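Local coordinates for probable LRR receptor-like serine/threonine-protein kinase At4g26540 (Arabidopsis thaliana, PDB 5HZ0), which acts as a receptor kinase whose extracellular leucine-rich repeats bind RGF peptide hormones, which maintain the root stem cell niche, at residues Ser234-Gln239 with Leu258-Glu263. The protein carries 5 engineered substitutions. Sequence-based numbering, arbitrary orientation.
Sequences SLLLWQ and LIDFSE
Phe261 sets its CE1 corner against the shallow notch between the side chains of Leu235 and Leu237, which stand on the same side of the strand as two bumps with a hollow between them. Leu235 meets the ring at its edge, CD2 lying 3.6 Å from CZ of Phe261; Leu237 runs beside Phe261, pointing the same way. CG2 of Ile259 sits over the centre of one ring face. On the other side of the sheet, Leu236 drops CD2 into the gap between Leu258 and Asp260, 3.5 Å from CB of Asp260 and 3.9 Å from CD2 of Leu258.

Next along, Trp238 lies across the Asp260 carboxylate, the two planes 23° apart, with CD1 3.6 Å from OD2 of Asp260. A chi1 of 66° sets CG between the backbone N and the carbonyl carbon and brings the indole over beside the carboxylate. OD1 of Asp260 closes an Asx turn on N of Ser262 (3.0 Å), holding the carboxylate in place.

Backbones run parallel: Leu235 N gives to Leu258 O, Asp260 N to Leu235 O and Leu237 N to Asp260 O (2.9 Å). Past the strand ends, Gln239 N donates to Ser262 O, carrying the ladder into the loops.

These are equivalent rungs of successive leucine-rich repeats, between strands 210-212 and 282-284. Leu235, Leu237 and Phe261 face the core; Trp238, stacked on Tyr214, and Asp260 each hydrogen-bond the bound peptide's backbone, on the solenoid's strand-lined concave surface.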
loop_
_atom_site.group_PDB
_atom_site.type_symbol
_atom_site.label_atom_id
_atom_site.label_comp_id
_atom_site.label_asym_id
_atom_site.label_seq_id
_atom_site.Cartn_x
_atom_site.Cartn_y
_atom_site.Cartn_z
ATOM N N SER A 234 -13.159 12.489 14.062
ATOM C CA SER A 234 -12.045 11.855 13.379
ATOM C C SER A 234 -10.724 12.557 13.678
ATOM O O SER A 234 -10.602 13.783 13.609
ATOM C CB SER A 234 -12.301 11.772 11.878
ATOM O OG SER A 234 -12.509 13.060 11.337
ATOM N N LEU A 235 -9.745 11.763 14.063
ATOM C CA LEU A 235 -8.429 12.286 14.361
ATOM C C LEU A 235 -7.420 11.599 13.415
ATOM O O LEU A 235 -7.104 10.420 13.583
ATOM C CB LEU A 235 -8.138 11.996 15.836
ATOM C CG LEU A 235 -6.999 12.687 16.577
ATOM C CD1 LEU A 235 -7.143 14.197 16.537
ATOM C CD2 LEU A 235 -6.934 12.195 18.019
ATOM N N LEU A 236 -6.920 12.321 12.415
ATOM C CA LEU A 236 -5.870 11.739 11.570
ATOM C C LEU A 236 -4.571 12.477 11.828
ATOM O O LEU A 236 -4.342 13.577 11.306
ATOM C CB LEU A 236 -6.232 11.832 10.079
ATOM C CG LEU A 236 -7.473 11.077 9.592
ATOM C CD1 LEU A 236 -7.812 11.433 8.147
ATOM C CD2 LEU A 236 -7.282 9.583 9.736
ATOM N N LEU A 237 -3.663 11.814 12.512
ATOM C CA LEU A 237 -2.357 12.319 12.869
ATOM C C LEU A 237 -1.222 11.485 12.268
ATOM O O LEU A 237 -0.105 11.600 12.641
ATOM C CB LEU A 237 -2.282 12.393 14.401
ATOM C CG LEU A 237 -3.201 13.255 15.258
ATOM C CD1 LEU A 237 -2.699 13.293 16.566
ATOM C CD2 LEU A 237 -3.328 14.632 14.784
ATOM N N TRP A 238 -1.556 10.627 11.344
ATOM C CA TRP A 238 -0.609 9.683 10.766
ATOM C C TRP A 238 0.573 10.262 9.943
ATOM O O TRP A 238 0.423 11.169 9.155
ATOM C CB TRP A 238 -1.294 8.497 10.000
ATOM C CG TRP A 238 -2.063 8.841 8.769
ATOM C CD1 TRP A 238 -3.317 9.278 8.727
ATOM C CD2 TRP A 238 -1.633 8.781 7.424
ATOM N NE1 TRP A 238 -3.709 9.490 7.484
ATOM C CE2 TRP A 238 -2.702 9.168 6.644
ATOM C CE3 TRP A 238 -0.444 8.415 6.795
ATOM C CZ2 TRP A 238 -2.632 9.241 5.271
ATOM C CZ3 TRP A 238 -0.386 8.448 5.458
ATOM C CH2 TRP A 238 -1.466 8.863 4.693
ATOM N N GLN A 239 1.713 9.604 10.091
ATOM C CA GLN A 239 2.968 9.966 9.458
ATOM C C GLN A 239 3.602 11.323 9.810
ATOM O O GLN A 239 3.690 12.188 9.046
ATOM C CB GLN A 239 2.834 9.776 7.974
ATOM C CG GLN A 239 4.064 9.841 7.267
ATOM C CD GLN A 239 3.958 9.435 5.868
ATOM O OE1 GLN A 239 3.595 8.325 5.560
ATOM N NE2 GLN A 239 4.324 10.309 5.004
ATOM N N LEU A 258 -13.010 7.436 14.372
ATOM C CA LEU A 258 -11.767 7.131 13.655
ATOM C C LEU A 258 -10.568 7.715 14.406
ATOM O O LEU A 258 -10.565 8.887 14.776
ATOM C CB LEU A 258 -11.823 7.620 12.188
ATOM C CG LEU A 258 -10.520 7.609 11.343
ATOM C CD1 LEU A 258 -9.712 6.324 11.473
ATOM C CD2 LEU A 258 -10.787 7.872 9.875
ATOM N N ILE A 259 -9.580 6.864 14.665
ATOM C CA ILE A 259 -8.303 7.277 15.237
ATOM C C ILE A 259 -7.153 6.688 14.415
ATOM O O ILE A 259 -6.994 5.473 14.341
ATOM C CB ILE A 259 -8.139 6.794 16.700
ATOM C CG1 ILE A 259 -9.230 7.368 17.593
ATOM C CG2 ILE A 259 -6.728 7.165 17.245
ATOM C CD1 ILE A 259 -9.124 6.925 19.036
ATOM N N ASP A 260 -6.353 7.542 13.788
ATOM C CA ASP A 260 -5.199 7.039 13.050
ATOM C C ASP A 260 -3.934 7.774 13.482
ATOM O O ASP A 260 -3.742 8.960 13.189
ATOM C CB ASP A 260 -5.437 7.201 11.556
ATOM C CG ASP A 260 -4.495 6.376 10.717
ATOM O OD1 ASP A 260 -3.411 6.000 11.208
ATOM O OD2 ASP A 260 -4.839 6.115 9.546
ATOM N N PHE A 261 -3.113 7.054 14.241
ATOM C CA PHE A 261 -1.791 7.493 14.704
ATOM C C PHE A 261 -0.654 6.760 13.986
ATOM O O PHE A 261 0.471 6.752 14.463
ATOM C CB PHE A 261 -1.653 7.351 16.217
ATOM C CG PHE A 261 -2.664 8.142 17.015
ATOM C CD1 PHE A 261 -3.333 9.212 16.462
ATOM C CD2 PHE A 261 -2.926 7.812 18.327
ATOM C CE1 PHE A 261 -4.243 9.933 17.202
ATOM C CE2 PHE A 261 -3.815 8.538 19.066
ATOM C CZ PHE A 261 -4.478 9.597 18.505
ATOM N N SER A 262 -0.964 6.028 12.924
ATOM C CA SER A 262 0.042 5.215 12.252
ATOM C C SER A 262 1.311 6.005 11.877
ATOM O O SER A 262 1.247 7.210 11.702
ATOM C CB SER A 262 -0.559 4.568 11.002
ATOM O OG SER A 262 -1.906 4.163 11.220
ATOM N N GLU A 263 2.467 5.328 11.846
ATOM C CA GLU A 263 3.768 5.931 11.464
ATOM C C GLU A 263 4.204 7.107 12.314
ATOM O O GLU A 263 4.350 8.221 11.826
ATOM C CB GLU A 263 3.791 6.402 10.010
ATOM C CG GLU A 263 3.279 5.402 9.019
ATOM C CD GLU A 263 4.385 4.745 8.261
ATOM O OE1 GLU A 263 4.090 4.103 7.222
ATOM O OE2 GLU A 263 5.542 4.871 8.717
#